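PDB 4R1D: uncharacterized protein from Pseudomonas aeruginosa PAO1, which probably acts as a lipase effector (Tle4) of the H2 type VI secretion system, binds calcium, and is held in check by its partner Tli4. Local coordinates for residues G184-I189 with G512-F517; L275-G280 with G422-T427; F517-K522 with Q545-Y550. All blocks are in the same frame, centred on the assembly; numbering follows the deposited sequence.

Contact 1 of 3, residues G184-I189 with G512-F517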
ATOM      1  N   GLY A 184     -20.019  18.927 -21.775  1.00 20.36           N
ATOM      2  CA  GLY A 184     -20.783  19.302 -22.952  1.00 24.27           C
ATOM      3  C   GLY A 184     -19.938  19.652 -24.158  1.00 27.72           C
ATOM      4  O   GLY A 184     -20.444  20.196 -25.137  1.00 30.98           O
ATOM      5  N   LYS A 185     -18.650  19.337 -24.095  1.00 21.59           N
ATOM      6  CA  LYS A 185     -17.730  19.688 -25.169  1.00 22.53           C
ATOM      7  C   LYS A 185     -17.552  18.534 -26.161  1.00 31.22           C
ATOM      8  O   LYS A 185     -17.620  18.727 -27.373  1.00 26.75           O
ATOM      9  CB  LYS A 185     -16.389  20.162 -24.596  1.00 25.94           C
ATOM     10  CG  LYS A 185     -16.514  21.443 -23.741  1.00 33.49           C
ATOM     11  CD  LYS A 185     -15.195  21.876 -23.081  1.00 36.44           C
ATOM     12  CE  LYS A 185     -14.753  20.924 -21.964  1.00 31.24           C
ATOM     13  NZ  LYS A 185     -13.629  21.471 -21.119  1.00 33.47           N
ATOM     14  N   VAL A 186     -17.354  17.327 -25.649  1.00 23.38           N
ATOM     15  CA  VAL A 186     -17.055  16.207 -26.530  1.00 20.53           C
ATOM     16  C   VAL A 186     -18.307  15.623 -27.164  1.00 19.65           C
ATOM     17  O   VAL A 186     -19.410  15.777 -26.652  1.00 20.49           O
ATOM     18  CB  VAL A 186     -16.268  15.099 -25.802  1.00 18.65           C
ATOM     19  CG1 VAL A 186     -14.968  15.647 -25.265  1.00 20.60           C
ATOM     20  CG2 VAL A 186     -17.102  14.487 -24.698  1.00 20.27           C
ATOM     21  N   GLY A 187     -18.136  14.958 -28.298  1.00 18.83           N
ATOM     22  CA  GLY A 187     -19.276  14.415 -29.013  1.00 19.97           C
ATOM     23  C   GLY A 187     -19.185  12.909 -29.111  1.00 20.09           C
ATOM     24  O   GLY A 187     -18.230  12.312 -28.622  1.00 19.89           O
ATOM     25  N   PRO A 188     -20.182  12.282 -29.744  1.00 20.72           N
ATOM     26  CA  PRO A 188     -20.186  10.822 -29.851  1.00 18.41           C
ATOM     27  C   PRO A 188     -19.029  10.337 -30.704  1.00 21.54           C
ATOM     28  O   PRO A 188     -18.492  11.100 -31.509  1.00 18.57           O
ATOM     29  CB  PRO A 188     -21.510  10.528 -30.565  1.00 22.21           C
ATOM     30  CG  PRO A 188     -21.818  11.784 -31.310  1.00 24.19           C
ATOM     31  CD  PRO A 188     -21.348  12.887 -30.413  1.00 23.43           C
ATOM     32  N   ILE A 189     -18.645   9.079 -30.511  1.00 19.37           N
ATOM     33  CA  ILE A 189     -17.701   8.422 -31.393  1.00 16.32           C
ATOM     34  C   ILE A 189     -18.383   8.258 -32.753  1.00 17.39           C
ATOM     35  O   ILE A 189     -19.586   7.981 -32.812  1.00 20.20           O
ATOM     36  CB  ILE A 189     -17.320   7.041 -30.835  1.00 20.47           C
ATOM     37  CG1 ILE A 189     -16.401   7.190 -29.617  1.00 19.21           C
ATOM     38  CG2 ILE A 189     -16.655   6.184 -31.895  1.00 19.71           C
ATOM     39  CD1 ILE A 189     -16.329   5.937 -28.734  1.00 17.59           C
ATOM     40  N   GLY A 512     -12.154  21.937 -15.166  1.00 21.92           N
ATOM     41  CA  GLY A 512     -12.278  22.097 -16.603  1.00 22.82           C
ATOM     42  C   GLY A 512     -11.683  21.002 -17.470  1.00 23.46           C
ATOM     43  O   GLY A 512     -11.209  21.288 -18.568  1.00 23.58           O
ATOM     44  N   VAL A 513     -11.706  19.751 -17.003  1.00 19.34           N
ATOM     45  CA  VAL A 513     -11.208  18.647 -17.829  1.00 16.74           C
ATOM     46  C   VAL A 513     -12.057  18.505 -19.083  1.00 17.76           C
ATOM     47  O   VAL A 513     -13.209  18.966 -19.132  1.00 18.89           O
ATOM     48  CB  VAL A 513     -11.135  17.296 -17.071  1.00 19.23           C
ATOM     49  CG1 VAL A 513     -10.024  17.321 -16.028  1.00 19.33           C
ATOM     50  CG2 VAL A 513     -12.471  16.962 -16.429  1.00 18.27           C
ATOM     51  N   LYS A 514     -11.484  17.879 -20.103  1.00 17.80           N
ATOM     52  CA  LYS A 514     -12.137  17.804 -21.408  1.00 20.79           C
ATOM     53  C   LYS A 514     -13.474  17.063 -21.361  1.00 21.80           C
ATOM     54  O   LYS A 514     -14.453  17.485 -21.981  1.00 18.47           O
ATOM     55  CB  LYS A 514     -11.204  17.167 -22.437  1.00 21.13           C
ATOM     56  CG  LYS A 514     -11.838  16.976 -23.810  1.00 19.55           C
ATOM     57  CD  LYS A 514     -10.780  16.675 -24.873  1.00 22.45           C
ATOM     58  CE  LYS A 514     -10.220  17.952 -25.503  1.00 30.40           C
ATOM     59  NZ  LYS A 514      -9.443  17.681 -26.766  1.00 26.41           N
ATOM     60  N   ALA A 515     -13.513  15.948 -20.638  1.00 16.25           N
ATOM     61  CA  ALA A 515     -14.750  15.193 -20.479  1.00 15.30           C
ATOM     62  C   ALA A 515     -14.889  14.659 -19.056  1.00 15.35           C
ATOM     63  O   ALA A 515     -13.909  14.225 -18.446  1.00 15.67           O
ATOM     64  CB  ALA A 515     -14.821  14.043 -21.493  1.00 17.49           C
ATOM     65  N   SER A 516     -16.102  14.709 -18.524  1.00 12.85           N
ATOM     66  CA  SER A 516     -16.374  14.248 -17.159  1.00 15.52           C
ATOM     67  C   SER A 516     -17.746  13.567 -17.117  1.00 18.63           C
ATOM     68  O   SER A 516     -18.776  14.179 -17.449  1.00 17.17           O
ATOM     69  CB  SER A 516     -16.308  15.420 -16.167  1.00 16.28           C
ATOM     70  OG  SER A 516     -16.607  15.013 -14.839  1.00 16.65           O
ATOM     71  N   PHE A 517     -17.754  12.292 -16.738  1.00 15.20           N
ATOM     72  CA  PHE A 517     -18.987  11.505 -16.667  1.00 15.27           C
ATOM     73  C   PHE A 517     -19.434  11.304 -15.231  1.00 16.36           C
ATOM     74  O   PHE A 517     -18.751  10.646 -14.427  1.00 16.05           O
ATOM     75  CB  PHE A 517     -18.813  10.161 -17.378  1.00 14.41           C
ATOM     76  CG  PHE A 517     -18.487  10.298 -18.836  1.00 16.75           C
ATOM     77  CD1 PHE A 517     -17.198  10.609 -19.246  1.00 15.02           C
ATOM     78  CD2 PHE A 517     -19.471  10.132 -19.798  1.00 17.76           C
ATOM     79  CE1 PHE A 517     -16.888  10.750 -20.573  1.00 15.96           C
ATOM     80  CE2 PHE A 517     -19.176  10.273 -21.133  1.00 14.02           C
ATOM     81  CZ  PHE A 517     -17.877  10.577 -21.530  1.00 16.89           C
TER
HETATM   82  O   HOH W   1     -17.043  17.306 -22.729  1.00 20.15           O
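Lys185 reaches across to the backbone of residues 512-514 from the loop 184-189. Its chain bends at chi3 (-70°), and the bend turns the end of the side chain over the peptides. Lys185 NZ donates a hydrogen bond to Val513 O at 3.2 Å. The ammonium approaches from well above the plane of that carbonyl (57°), off the direction of its lone pairs. The same carbonyl also accepts from Gln183. Just before NZ, Lys185 CE rests 3.5 Å from Lys514 O. Val186 follows and adds both polar and apolar contacts. Val186 N donates to a water at 2.9 Å, and that water donates to Lys514 O at 2.7 Å. Both valine methyls pack on the other segment. Val186 CG1 lies 3.7 Å from Lys514 CG and is also close to Ala515 CB. Val186 CG2 meets Ala515 CB at 4.0 Å, where strand 515-519 begins. Farther on, Gly187 O accepts from Tyr550 OH, which ties the loop to helix 542-556. The ammonium of Lys514 turns away to a salt bridge with Glu426. No salt bridge joins the two segments: one lysine, one water and a small apolar patch fasten the loop beside the edge strand, mainly through backbone carbonyls.

Contact 2 of 3, residues L275-G280 with G422-T427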
ATOM      1  N   LEU A 275      -0.286  10.299 -24.213  1.00 16.68           N
ATOM      2  CA  LEU A 275      -1.110  10.939 -25.239  1.00 16.75           C
ATOM      3  C   LEU A 275      -2.385  11.516 -24.640  1.00 14.67           C
ATOM      4  O   LEU A 275      -2.903  12.543 -25.103  1.00 17.47           O
ATOM      5  CB  LEU A 275      -1.478   9.923 -26.325  1.00 16.32           C
ATOM      6  CG  LEU A 275      -2.145  10.450 -27.594  1.00 19.29           C
ATOM      7  CD1 LEU A 275      -1.219  11.450 -28.282  1.00 20.44           C
ATOM      8  CD2 LEU A 275      -2.467   9.287 -28.516  1.00 21.19           C
ATOM      9  N   GLY A 276      -2.892  10.847 -23.615  1.00 15.36           N
ATOM     10  CA  GLY A 276      -4.127  11.252 -22.970  1.00 11.71           C
ATOM     11  C   GLY A 276      -4.388  10.380 -21.755  1.00 16.15           C
ATOM     12  O   GLY A 276      -3.702   9.382 -21.533  1.00 15.94           O
ATOM     13  N   VAL A 277      -5.386  10.750 -20.965  1.00 15.89           N
ATOM     14  CA  VAL A 277      -5.621  10.059 -19.705  1.00 15.89           C
ATOM     15  C   VAL A 277      -7.101   9.834 -19.456  1.00 14.49           C
ATOM     16  O   VAL A 277      -7.916  10.751 -19.589  1.00 14.07           O
ATOM     17  CB  VAL A 277      -5.066  10.887 -18.547  1.00 13.02           C
ATOM     18  CG1 VAL A 277      -5.341  10.202 -17.216  1.00 13.78           C
ATOM     19  CG2 VAL A 277      -3.549  11.120 -18.743  1.00 15.81           C
ATOM     20  N   VAL A 278      -7.428   8.593 -19.107  1.00 15.81           N
ATOM     21  CA  VAL A 278      -8.719   8.225 -18.565  1.00 13.23           C
ATOM     22  C   VAL A 278      -8.580   8.058 -17.052  1.00 13.23           C
ATOM     23  O   VAL A 278      -7.712   7.326 -16.580  1.00 13.74           O
ATOM     24  CB  VAL A 278      -9.184   6.901 -19.185  1.00 13.88           C
ATOM     25  CG1 VAL A 278     -10.332   6.259 -18.365  1.00 14.19           C
ATOM     26  CG2 VAL A 278      -9.575   7.126 -20.644  1.00 13.39           C
ATOM     27  N   HIS A 279      -9.417   8.767 -16.302  1.00 13.72           N
ATOM     28  CA  HIS A 279      -9.515   8.599 -14.853  1.00 14.72           C
ATOM     29  C   HIS A 279     -10.873   8.021 -14.476  1.00 15.39           C
ATOM     30  O   HIS A 279     -11.921   8.546 -14.888  1.00 11.25           O
ATOM     31  CB  HIS A 279      -9.430   9.948 -14.126  1.00 13.65           C
ATOM     32  CG  HIS A 279      -8.101  10.633 -14.201  1.00 13.61           C
ATOM     33  ND1 HIS A 279      -6.904   9.997 -13.943  1.00 14.96           N
ATOM     34  CD2 HIS A 279      -7.798  11.938 -14.404  1.00 14.50           C
ATOM     35  CE1 HIS A 279      -5.915  10.872 -14.038  1.00 12.91           C
ATOM     36  NE2 HIS A 279      -6.431  12.058 -14.313  1.00 14.94           N
ATOM     37  N   GLY A 280     -10.854   6.984 -13.647  1.00 13.19           N
ATOM     38  CA  GLY A 280     -12.058   6.453 -13.028  1.00 11.52           C
ATOM     39  C   GLY A 280     -12.015   6.662 -11.522  1.00 14.39           C
ATOM     40  O   GLY A 280     -11.001   6.392 -10.873  1.00 12.85           O
ATOM     41  N   GLY A 422      -2.770  20.845 -12.057  1.00 19.64           N
ATOM     42  CA  GLY A 422      -3.987  20.454 -12.752  1.00 19.97           C
ATOM     43  C   GLY A 422      -4.005  19.059 -13.379  1.00 17.29           C
ATOM     44  O   GLY A 422      -3.541  18.085 -12.780  1.00 16.86           O
ATOM     45  N   TYR A 423      -4.558  18.981 -14.588  1.00 15.05           N
ATOM     46  CA  TYR A 423      -4.838  17.712 -15.258  1.00 18.84           C
ATOM     47  C   TYR A 423      -4.279  17.748 -16.673  1.00 20.31           C
ATOM     48  O   TYR A 423      -4.211  18.811 -17.293  1.00 17.71           O
ATOM     49  CB  TYR A 423      -6.358  17.455 -15.309  1.00 15.55           C
ATOM     50  CG  TYR A 423      -6.996  17.444 -13.934  1.00 16.15           C
ATOM     51  CD1 TYR A 423      -7.272  18.632 -13.269  1.00 18.41           C
ATOM     52  CD2 TYR A 423      -7.273  16.244 -13.280  1.00 14.97           C
ATOM     53  CE1 TYR A 423      -7.826  18.630 -11.993  1.00 17.22           C
ATOM     54  CE2 TYR A 423      -7.836  16.227 -12.010  1.00 16.17           C
ATOM     55  CZ  TYR A 423      -8.103  17.414 -11.373  1.00 17.32           C
ATOM     56  OH  TYR A 423      -8.643  17.388 -10.119  1.00 18.77           O
ATOM     57  N   HIS A 424      -3.903  16.578 -17.182  1.00 16.73           N
ATOM     58  CA  HIS A 424      -3.512  16.428 -18.575  1.00 17.50           C
ATOM     59  C   HIS A 424      -4.580  17.067 -19.478  1.00 18.51           C
ATOM     60  O   HIS A 424      -5.773  16.983 -19.200  1.00 14.75           O
ATOM     61  CB  HIS A 424      -3.348  14.935 -18.881  1.00 16.18           C
ATOM     62  CG  HIS A 424      -2.693  14.654 -20.195  1.00 15.32           C
ATOM     63  ND1 HIS A 424      -3.327  14.864 -21.402  1.00 15.73           N
ATOM     64  CD2 HIS A 424      -1.462  14.172 -20.494  1.00 16.03           C
ATOM     65  CE1 HIS A 424      -2.514  14.529 -22.387  1.00 15.49           C
ATOM     66  NE2 HIS A 424      -1.378  14.097 -21.863  1.00 18.60           N
ATOM     67  N   SER A 425      -4.150  17.721 -20.554  1.00 18.03           N
ATOM     68  CA  SER A 425      -5.084  18.431 -21.431  1.00 19.15           C
ATOM     69  C   SER A 425      -6.077  17.518 -22.163  1.00 19.31           C
ATOM     70  O   SER A 425      -7.091  17.983 -22.692  1.00 22.15           O
ATOM     71  CB  SER A 425      -4.314  19.296 -22.439  1.00 19.41           C
ATOM     72  OG  SER A 425      -3.509  18.492 -23.287  1.00 27.42           O
ATOM     73  N   GLU A 426      -5.789  16.222 -22.210  1.00 16.08           N
ATOM     74  CA  GLU A 426      -6.722  15.277 -22.817  1.00 15.15           C
ATOM     75  C   GLU A 426      -7.193  14.280 -21.754  1.00 16.68           C
ATOM     76  O   GLU A 426      -6.873  13.096 -21.811  1.00 18.24           O
ATOM     77  CB  GLU A 426      -6.071  14.556 -23.996  1.00 13.25           C
ATOM     78  CG  GLU A 426      -5.391  15.511 -24.992  1.00 16.34           C
ATOM     79  CD  GLU A 426      -6.393  16.406 -25.729  1.00 22.51           C
ATOM     80  OE1 GLU A 426      -7.587  16.057 -25.787  1.00 21.44           O
ATOM     81  OE2 GLU A 426      -5.979  17.454 -26.260  1.00 29.33           O
ATOM     82  N   THR A 427      -7.949  14.783 -20.786  1.00 16.45           N
ATOM     83  CA  THR A 427      -8.385  13.976 -19.661  1.00 15.98           C
ATOM     84  C   THR A 427      -9.868  13.657 -19.773  1.00 18.42           C
ATOM     85  O   THR A 427     -10.702  14.564 -19.944  1.00 17.00           O
ATOM     86  CB  THR A 427      -8.116  14.697 -18.320  1.00 15.97           C
ATOM     87  OG1 THR A 427      -6.705  14.762 -18.084  1.00 17.07           O
ATOM     88  CG2 THR A 427      -8.761  13.935 -17.183  1.00 15.58           C
TER
HETATM   89  O   HOH W   2      -5.202  14.087 -15.935  1.00 14.92           O
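Val277 N donates to Glu426 O at 2.9 Å, and the bond is nearly straight, with an N-H...O angle of 171°. The donor is tilted 25° from the carbonyl plane. Val277 pairs by backbone hydrogen bonds with Glu426 and Tyr428, on either side of Thr427; this makes the parallel bridge Val277-Thr427. The side chains of the bridged pair share one face of the sheet. Thr427 CA also approaches Val277 O at 3.3 Å, a CA-H...O contact.

The His424 ring lies beside this bridge. Gly276 CA sits over one face of the ring, 4.1 Å from its centroid, in a CH-pi contact. Val277 CG2 packs on His424 CB at 3.8 Å. Farther along the strand, His279 CD2 touches the Thr427 methyl CG2 at 3.6 Å.

A second shell holds these groups in place. His424 CG is anti to the backbone N (chi1 -169°), which carries the ring toward the strand. Its ND1 accepts from Glu426 N, almost in the ring plane, and its NE2 is hydrogen-bonded to Val274 O. Both ring nitrogens are therefore engaged and the ring's rotation is fixed. Thr427 OG1 donates to His424 O at 2.7 Å. One water joins His279 NE2, His424 N and Thr427 OG1. His279 ND1 is hydrogen-bonded to Thr254 OG1.

The contact marks where the loop after helix 400-421 enters strand 427-432, next to strand 274-280 in the central parallel sheet. Helix 258-267 packs against both histidines. Leu275 and Val278, which point away from the loop, touch helix 542-556.

Contact 3 of 3, residues F517-K522 with Q545-Y550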
ATOM      1  N   PHE A 517     -17.754  12.292 -16.738  1.00 15.20           N
ATOM      2  CA  PHE A 517     -18.987  11.505 -16.667  1.00 15.27           C
ATOM      3  C   PHE A 517     -19.434  11.304 -15.231  1.00 16.36           C
ATOM      4  O   PHE A 517     -18.751  10.646 -14.427  1.00 16.05           O
ATOM      5  CB  PHE A 517     -18.813  10.161 -17.378  1.00 14.41           C
ATOM      6  CG  PHE A 517     -18.487  10.298 -18.836  1.00 16.75           C
ATOM      7  CD1 PHE A 517     -17.198  10.609 -19.246  1.00 15.02           C
ATOM      8  CD2 PHE A 517     -19.471  10.132 -19.798  1.00 17.76           C
ATOM      9  CE1 PHE A 517     -16.888  10.750 -20.573  1.00 15.96           C
ATOM     10  CE2 PHE A 517     -19.176  10.273 -21.133  1.00 14.02           C
ATOM     11  CZ  PHE A 517     -17.877  10.577 -21.530  1.00 16.89           C
ATOM     12  N   ARG A 518     -20.590  11.888 -14.917  1.00 13.82           N
ATOM     13  CA  ARG A 518     -21.110  11.890 -13.565  1.00 14.27           C
ATOM     14  C   ARG A 518     -22.124  10.745 -13.440  1.00 17.88           C
ATOM     15  O   ARG A 518     -23.277  10.859 -13.866  1.00 18.03           O
ATOM     16  CB  ARG A 518     -21.749  13.248 -13.298  1.00 15.80           C
ATOM     17  CG  ARG A 518     -22.296  13.515 -11.895  1.00 18.52           C
ATOM     18  CD  ARG A 518     -22.767  14.979 -11.885  1.00 18.52           C
ATOM     19  NE  ARG A 518     -23.350  15.449 -10.628  1.00 18.82           N
ATOM     20  CZ  ARG A 518     -22.665  15.979  -9.619  1.00 20.20           C
ATOM     21  NH1 ARG A 518     -21.338  16.074  -9.679  1.00 18.31           N
ATOM     22  NH2 ARG A 518     -23.312  16.404  -8.534  1.00 17.41           N
ATOM     23  N   HIS A 519     -21.679   9.626 -12.884  1.00 13.76           N
ATOM     24  CA  HIS A 519     -22.497   8.412 -12.887  1.00 13.71           C
ATOM     25  C   HIS A 519     -23.298   8.261 -11.595  1.00 17.34           C
ATOM     26  O   HIS A 519     -22.789   8.486 -10.506  1.00 20.39           O
ATOM     27  CB  HIS A 519     -21.636   7.163 -13.142  1.00 15.90           C
ATOM     28  CG  HIS A 519     -21.038   7.120 -14.516  1.00 18.37           C
ATOM     29  ND1 HIS A 519     -19.764   6.650 -14.761  1.00 17.71           N
ATOM     30  CD2 HIS A 519     -21.543   7.480 -15.717  1.00 16.98           C
ATOM     31  CE1 HIS A 519     -19.507   6.735 -16.053  1.00 14.96           C
ATOM     32  NE2 HIS A 519     -20.569   7.239 -16.658  1.00 16.15           N
ATOM     33  N   GLY A 520     -24.556   7.859 -11.719  1.00 18.18           N
ATOM     34  CA  GLY A 520     -25.375   7.666 -10.540  1.00 14.65           C
ATOM     35  C   GLY A 520     -26.483   8.695 -10.408  1.00 18.58           C
ATOM     36  O   GLY A 520     -26.757   9.459 -11.332  1.00 18.09           O
ATOM     37  N   SER A 521     -27.098   8.724  -9.231  1.00 22.42           N
ATOM     38  CA  SER A 521     -28.315   9.496  -9.015  1.00 21.99           C
ATOM     39  C   SER A 521     -28.150  11.003  -9.231  1.00 20.70           C
ATOM     40  O   SER A 521     -29.118  11.694  -9.572  1.00 21.55           O
ATOM     41  CB  SER A 521     -28.850   9.228  -7.611  1.00 20.11           C
ATOM     42  OG  SER A 521     -28.093   9.938  -6.645  1.00 18.21           O
ATOM     43  N   LYS A 522     -26.940  11.523  -9.031  1.00 17.96           N
ATOM     44  CA  LYS A 522     -26.703  12.961  -9.174  1.00 19.78           C
ATOM     45  C   LYS A 522     -26.309  13.377 -10.589  1.00 19.45           C
ATOM     46  O   LYS A 522     -26.081  14.554 -10.859  1.00 17.38           O
ATOM     47  CB  LYS A 522     -25.658  13.446  -8.159  1.00 20.64           C
ATOM     48  CG  LYS A 522     -25.981  13.039  -6.726  1.00 21.89           C
ATOM     49  CD  LYS A 522     -24.927  13.514  -5.733  1.00 18.78           C
ATOM     50  CE  LYS A 522     -24.944  15.037  -5.538  1.00 23.19           C
ATOM     51  NZ  LYS A 522     -26.248  15.508  -4.962  1.00 21.65           N
ATOM     52  N   GLN A 545     -16.758   1.176 -17.821  1.00 15.26           N
ATOM     53  CA  GLN A 545     -16.157   0.516 -18.982  1.00 14.15           C
ATOM     54  C   GLN A 545     -16.380   1.333 -20.250  1.00 14.71           C
ATOM     55  O   GLN A 545     -15.460   1.529 -21.049  1.00 13.42           O
ATOM     56  CB  GLN A 545     -16.736  -0.900 -19.138  1.00 16.57           C
ATOM     57  CG  GLN A 545     -16.438  -1.789 -17.910  1.00 14.51           C
ATOM     58  CD  GLN A 545     -17.165  -3.119 -17.916  1.00 23.42           C
ATOM     59  OE1 GLN A 545     -18.057  -3.350 -18.728  1.00 20.26           O
ATOM     60  NE2 GLN A 545     -16.784  -4.003 -16.991  1.00 23.94           N
ATOM     61  N   TRP A 546     -17.611   1.800 -20.427  1.00 14.17           N
ATOM     62  CA  TRP A 546     -17.958   2.638 -21.580  1.00 10.90           C
ATOM     63  C   TRP A 546     -17.086   3.879 -21.578  1.00 14.56           C
ATOM     64  O   TRP A 546     -16.485   4.226 -22.580  1.00 14.55           O
ATOM     65  CB  TRP A 546     -19.433   3.066 -21.518  1.00 13.99           C
ATOM     66  CG  TRP A 546     -19.909   3.691 -22.807  1.00 16.48           C
ATOM     67  CD1 TRP A 546     -20.547   3.050 -23.833  1.00 20.43           C
ATOM     68  CD2 TRP A 546     -19.761   5.062 -23.222  1.00 14.03           C
ATOM     69  NE1 TRP A 546     -20.815   3.936 -24.849  1.00 18.49           N
ATOM     70  CE2 TRP A 546     -20.336   5.174 -24.502  1.00 15.26           C
ATOM     71  CE3 TRP A 546     -19.204   6.206 -22.629  1.00 14.16           C
ATOM     72  CZ2 TRP A 546     -20.362   6.378 -25.206  1.00 16.62           C
ATOM     73  CZ3 TRP A 546     -19.228   7.397 -23.329  1.00 15.76           C
ATOM     74  CH2 TRP A 546     -19.815   7.478 -24.602  1.00 15.54           C
ATOM     75  N   ALA A 547     -17.031   4.566 -20.441  1.00 12.08           N
ATOM     76  CA  ALA A 547     -16.261   5.800 -20.370  1.00 13.04           C
ATOM     77  C   ALA A 547     -14.759   5.604 -20.625  1.00 13.68           C
ATOM     78  O   ALA A 547     -14.105   6.479 -21.182  1.00 13.90           O
ATOM     79  CB  ALA A 547     -16.498   6.517 -19.029  1.00 14.13           C
ATOM     80  N   ALA A 548     -14.221   4.466 -20.198  1.00 13.19           N
ATOM     81  CA  ALA A 548     -12.819   4.148 -20.457  1.00 14.14           C
ATOM     82  C   ALA A 548     -12.562   3.910 -21.948  1.00 12.48           C
ATOM     83  O   ALA A 548     -11.652   4.495 -22.536  1.00 13.55           O
ATOM     84  CB  ALA A 548     -12.388   2.935 -19.650  1.00 14.89           C
ATOM     85  N   LEU A 549     -13.366   3.051 -22.561  1.00 15.72           N
ATOM     86  CA  LEU A 549     -13.171   2.760 -23.975  1.00 14.85           C
ATOM     87  C   LEU A 549     -13.420   3.998 -24.833  1.00 16.77           C
ATOM     88  O   LEU A 549     -12.701   4.254 -25.795  1.00 13.60           O
ATOM     89  CB  LEU A 549     -14.057   1.593 -24.403  1.00 12.47           C
ATOM     90  CG  LEU A 549     -13.592   0.257 -23.814  1.00 14.32           C
ATOM     91  CD1 LEU A 549     -14.705  -0.746 -23.885  1.00 15.78           C
ATOM     92  CD2 LEU A 549     -12.334  -0.236 -24.554  1.00 14.80           C
ATOM     93  N   TYR A 550     -14.442   4.771 -24.474  1.00 14.27           N
ATOM     94  CA  TYR A 550     -14.716   6.032 -25.150  1.00 13.30           C
ATOM     95  C   TYR A 550     -13.496   6.954 -25.082  1.00 16.62           C
ATOM     96  O   TYR A 550     -13.074   7.514 -26.091  1.00 14.13           O
ATOM     97  CB  TYR A 550     -15.926   6.722 -24.505  1.00 15.01           C
ATOM     98  CG  TYR A 550     -16.186   8.105 -25.020  1.00 14.77           C
ATOM     99  CD1 TYR A 550     -16.997   8.310 -26.131  1.00 19.17           C
ATOM    100  CD2 TYR A 550     -15.640   9.219 -24.388  1.00 16.49           C
ATOM    101  CE1 TYR A 550     -17.252   9.593 -26.608  1.00 16.03           C
ATOM    102  CE2 TYR A 550     -15.887  10.509 -24.864  1.00 17.92           C
ATOM    103  CZ  TYR A 550     -16.692  10.682 -25.970  1.00 15.06           C
ATOM    104  OH  TYR A 550     -16.928  11.945 -26.443  1.00 17.60           O
TER
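Phe517 packs against three residues of helix 542-556, and this is the tight part of the contact. Phe517 CE2 comes within 3.6 Å of Trp546 CZ3, and the two rings meet obliquely. The edge of Phe517 is turned to the face of Tyr550, offset, with Phe517 CZ 3.9 Å from Tyr550 CD2 and the planes at 75°. The Ala547 methyl sits over one face of the phenylalanine ring, displaced toward its rim, with CB 4.2 Å from Phe517 CD1. Phe517 CG is anti to its carbonyl carbon (chi1 -61°), which points the CE2 and CZ end of the ring at both Trp546 and Tyr550.

Phe517, Trp546 and Tyr550 make an aromatic cluster between the edge strand of the parallel sheet and a helix packed on it. Strand 517-519 and helix segment 545-550 run antiparallel, at 170°, with axes 10.6 Å apart. That is the strand-helix layering of an alpha/beta hydrolase fold.

Contact thins beyond Phe517. His519 meets residues 545-550 at its ring edge, with His519 CE1 4.2 Å from Ala547 CB, while ND1 is hydrogen-bonded to Tyr533 OH. The chain then turns away at Gly520. Arg518 NE is hydrogen-bonded to Lys522 O within this turn, and exposed Ser521 lies well away from the helix.

All three contacts lie around strands 274-280, 427-432 and 515-519, at one side of the central parallel sheet. Contact 2 is buried between sheet strands and relies on backbone pairing, histidine bonds and a water-linked polar network. Contact 3 is also buried, but no hydrogen bond crosses it and aromatic packing joins sheet to helix. Contact 1 is partly exposed and uses a lysine and a water to attach a loop. Contacts 1 and 3 share Phe517 and strand 515-519, and Tyr550 of contact 3 also packs on Val186. The Lys514-Glu426 salt bridge links contact 1 to contact 2. Between contacts 2 and 3 there is light packing of Val278 on Ala548.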